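Local coordinates for hemolysin-related protein (Vibrio cholerae serotype O1, PDB 6MLT) that is a calcium-binding protein of the biofilm matrix that probably binds carbohydrates through a beta-prism lectin domain and contributes to biofilm adhesion, at residues V276-P286 and N601-R609. Residues are numbered along the deposited sequence; the frame is centred on the assembly and turned at random.
Sequences VQAVSSFLGKP and NSFRSATIR
Backbone bonds pair V279 with F603 as a single antiparallel, hydrogen-bonded bridge: V279 N donates to F603 O at 3.1 Å, and F603 N returns to V279 O at 2.8 Å. CA-H...O contacts support both carbonyls, S602 CA lying 3.2 Å from V279 O and A278 CA also approaching F603 O.

Two residues back along the same strand edge, the R604 side chain takes Q277 O. Its NE gives a 2.7 Å bond to this oxygen, which lies at the guanidinium edge near its plane, while NH2 adds a weak bond to the same oxygen and also hydrogen-bonds S224 O, outside the two segments. The chain bends at chi3 (-75°), turning one guanidinium face to V276 and the opposite face to the F603 ring. V276 CG2, anti to its backbone nitrogen, sits over the centre of the group, 3.4 Å from R604 CZ; F603 CE1 lies offset toward the rim of the other face.

At the far end R609, extended from CG to NE, slides its guanidinium between S281 CB and T607 CG2, with S605 OG at its edge. P286 CG meets R609 NE at 4.2 Å. D489 ties this end together, forming a salt bridge with R609 and accepting bonds from S280, S605 and T607. S605 OG also accepts a hydrogen bond from T607 N, closing an ST turn, and a water links S281 OG to N601 O.

The irregular segment 601-609 thus joins the edge of 277-279 by one bridge, then passes the corner at S280. It also touches strands 224-227 and 478-481, consistent with a C-terminal tail packed against the first strands of three beta-propeller blades.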
loop_
_atom_site.group_PDB
_atom_site.type_symbol
_atom_site.label_atom_id
_atom_site.label_comp_id
_atom_site.label_asym_id
_atom_site.label_seq_id
_atom_site.Cartn_x
_atom_site.Cartn_y
_atom_site.Cartn_z
ATOM N N VAL A 276 14.067 -1.543 6.712
ATOM C CA VAL A 276 12.749 -1.783 6.135
ATOM C C VAL A 276 11.720 -1.108 7.025
ATOM O O VAL A 276 11.949 -0.909 8.221
ATOM C CB VAL A 276 12.479 -3.304 5.987
ATOM C CG1 VAL A 276 12.439 -3.980 7.353
ATOM C CG2 VAL A 276 11.179 -3.567 5.226
ATOM N N GLN A 277 10.591 -0.732 6.425
ATOM C CA GLN A 277 9.497 -0.088 7.127
ATOM C C GLN A 277 8.183 -0.735 6.728
ATOM O O GLN A 277 8.081 -1.402 5.694
ATOM C CB GLN A 277 9.389 1.414 6.803
ATOM C CG GLN A 277 10.629 2.051 6.254
ATOM C CD GLN A 277 10.957 1.638 4.813
ATOM O OE1 GLN A 277 10.089 1.238 4.040
ATOM N NE2 GLN A 277 12.223 1.728 4.464
ATOM N N ALA A 278 7.180 -0.519 7.572
ATOM C CA ALA A 278 5.783 -0.717 7.221
ATOM C C ALA A 278 5.102 0.644 7.241
ATOM O O ALA A 278 5.430 1.498 8.070
ATOM C CB ALA A 278 5.090 -1.690 8.187
ATOM N N VAL A 279 4.178 0.857 6.306
ATOM C CA VAL A 279 3.485 2.131 6.152
ATOM C C VAL A 279 1.994 1.837 6.096
ATOM O O VAL A 279 1.544 1.067 5.238
ATOM C CB VAL A 279 3.938 2.874 4.883
ATOM C CG1 VAL A 279 3.244 4.230 4.773
ATOM C CG2 VAL A 279 5.462 3.018 4.867
ATOM N N SER A 280 1.224 2.430 6.998
ATOM C CA SER A 280 -0.181 2.042 7.077
ATOM C C SER A 280 -0.957 3.054 7.910
ATOM O O SER A 280 -0.420 4.070 8.366
ATOM C CB SER A 280 -0.318 0.638 7.662
ATOM O OG SER A 280 -1.569 0.088 7.317
ATOM N N SER A 281 -2.248 2.771 8.076
ATOM C CA SER A 281 -3.132 3.561 8.934
ATOM C C SER A 281 -2.890 3.132 10.377
ATOM O O SER A 281 -3.580 2.275 10.931
ATOM C CB SER A 281 -4.592 3.364 8.532
ATOM O OG SER A 281 -4.813 3.747 7.189
ATOM N N PHE A 282 -1.867 3.738 10.985
ATOM C CA PHE A 282 -1.452 3.421 12.345
ATOM C C PHE A 282 -1.970 4.407 13.380
ATOM O O PHE A 282 -2.082 4.051 14.557
ATOM C CB PHE A 282 0.076 3.428 12.458
ATOM C CG PHE A 282 0.773 2.301 11.751
ATOM C CD1 PHE A 282 0.553 0.990 12.121
ATOM C CD2 PHE A 282 1.715 2.564 10.767
ATOM C CE1 PHE A 282 1.225 -0.046 11.495
ATOM C CE2 PHE A 282 2.392 1.528 10.140
ATOM C CZ PHE A 282 2.147 0.225 10.512
ATOM N N LEU A 283 -2.223 5.647 12.977
ATOM C CA LEU A 283 -2.532 6.727 13.901
ATOM C C LEU A 283 -4.019 7.044 13.961
ATOM O O LEU A 283 -4.430 7.883 14.765
ATOM C CB LEU A 283 -1.753 7.986 13.504
ATOM C CG LEU A 283 -0.256 7.782 13.250
ATOM C CD1 LEU A 283 0.415 9.128 12.977
ATOM C CD2 LEU A 283 0.393 7.084 14.428
ATOM N N GLY A 284 -4.824 6.383 13.145
ATOM C CA GLY A 284 -6.254 6.617 13.117
ATOM C C GLY A 284 -6.852 5.838 11.970
ATOM O O GLY A 284 -6.144 5.283 11.126
ATOM N N LYS A 285 -8.176 5.779 11.962
ATOM C CA LYS A 285 -8.857 5.134 10.853
ATOM C C LYS A 285 -8.783 6.032 9.619
ATOM O O LYS A 285 -8.773 7.257 9.742
ATOM C CB LYS A 285 -10.316 4.845 11.210
ATOM N N PRO A 286 -8.703 5.452 8.420
ATOM C CA PRO A 286 -8.712 6.292 7.209
ATOM C C PRO A 286 -9.849 7.303 7.179
ATOM O O PRO A 286 -9.662 8.423 6.685
ATOM C CB PRO A 286 -8.835 5.266 6.075
ATOM C CG PRO A 286 -8.206 4.031 6.621
ATOM C CD PRO A 286 -8.520 4.023 8.101
ATOM N N ASN A 601 -3.514 2.197 0.361
ATOM C CA ASN A 601 -2.449 3.087 0.817
ATOM C C ASN A 601 -1.692 2.489 2.001
ATOM O O ASN A 601 -1.498 3.129 3.038
ATOM C CB ASN A 601 -2.999 4.470 1.165
ATOM C CG ASN A 601 -1.901 5.509 1.282
ATOM O OD1 ASN A 601 -0.806 5.319 0.752
ATOM N ND2 ASN A 601 -2.186 6.612 1.970
ATOM N N SER A 602 -1.245 1.247 1.833
ATOM C CA SER A 602 -0.454 0.573 2.850
ATOM C C SER A 602 0.687 -0.180 2.183
ATOM O O SER A 602 0.680 -0.416 0.972
ATOM C CB SER A 602 -1.302 -0.399 3.682
ATOM O OG SER A 602 -1.692 -1.517 2.901
ATOM N N PHE A 603 1.667 -0.564 2.996
ATOM C CA PHE A 603 2.810 -1.332 2.526
ATOM C C PHE A 603 3.272 -2.225 3.667
ATOM O O PHE A 603 3.530 -1.746 4.775
ATOM C CB PHE A 603 3.934 -0.406 2.044
ATOM C CG PHE A 603 4.752 -0.982 0.925
ATOM C CD1 PHE A 603 5.743 -1.914 1.188
ATOM C CD2 PHE A 603 4.523 -0.604 -0.393
ATOM C CE1 PHE A 603 6.491 -2.453 0.164
ATOM C CE2 PHE A 603 5.274 -1.144 -1.422
ATOM C CZ PHE A 603 6.256 -2.069 -1.145
ATOM N N ARG A 604 3.348 -3.527 3.383
ATOM C CA ARG A 604 3.625 -4.565 4.374
ATOM C C ARG A 604 2.582 -4.575 5.493
ATOM O O ARG A 604 2.888 -4.842 6.653
ATOM C CB ARG A 604 5.055 -4.438 4.914
ATOM C CG ARG A 604 6.079 -5.174 4.012
ATOM C CD ARG A 604 7.524 -4.932 4.437
ATOM N NE ARG A 604 7.983 -3.594 4.059
ATOM C CZ ARG A 604 8.698 -3.311 2.976
ATOM N NH1 ARG A 604 9.068 -4.264 2.129
ATOM N NH2 ARG A 604 9.057 -2.062 2.743
ATOM N N SER A 605 1.328 -4.323 5.125
ATOM C CA SER A 605 0.180 -4.561 5.986
ATOM C C SER A 605 -0.651 -5.724 5.452
ATOM O O SER A 605 -0.881 -5.833 4.241
ATOM C CB SER A 605 -0.717 -3.324 6.089
ATOM O OG SER A 605 -1.906 -3.654 6.781
ATOM N N ALA A 606 -1.116 -6.575 6.363
ATOM C CA ALA A 606 -1.998 -7.681 6.021
ATOM C C ALA A 606 -3.470 -7.293 6.000
ATOM O O ALA A 606 -4.308 -8.126 5.637
ATOM C CB ALA A 606 -1.798 -8.836 7.012
ATOM N N THR A 607 -3.812 -6.066 6.384
ATOM C CA THR A 607 -5.210 -5.699 6.582
ATOM C C THR A 607 -5.874 -5.381 5.249
ATOM O O THR A 607 -5.430 -4.486 4.526
ATOM C CB THR A 607 -5.320 -4.499 7.516
ATOM O OG1 THR A 607 -4.678 -4.798 8.760
ATOM C CG2 THR A 607 -6.798 -4.138 7.773
ATOM N N ILE A 608 -6.955 -6.093 4.936
ATOM C CA ILE A 608 -7.728 -5.791 3.734
ATOM C C ILE A 608 -8.500 -4.503 3.977
ATOM O O ILE A 608 -9.253 -4.391 4.951
ATOM C CB ILE A 608 -8.672 -6.947 3.376
ATOM C CG1 ILE A 608 -7.864 -8.194 3.012
ATOM C CG2 ILE A 608 -9.606 -6.549 2.216
ATOM C CD1 ILE A 608 -8.719 -9.444 2.784
ATOM N N ARG A 609 -8.312 -3.520 3.098
ATOM C CA ARG A 609 -8.963 -2.223 3.226
ATOM C C ARG A 609 -9.638 -1.847 1.918
ATOM O O ARG A 609 -9.072 -2.043 0.838
ATOM C CB ARG A 609 -7.968 -1.125 3.608
ATOM C CG ARG A 609 -7.651 -1.101 5.072
ATOM C CD ARG A 609 -6.812 0.104 5.467
ATOM N NE ARG A 609 -6.709 0.167 6.919
ATOM C CZ ARG A 609 -5.764 -0.433 7.632
ATOM N NH1 ARG A 609 -4.806 -1.131 7.027
ATOM N NH2 ARG A 609 -5.773 -0.321 8.956
HETATM O O HOH W 1 -3.678 2.706 4.948
#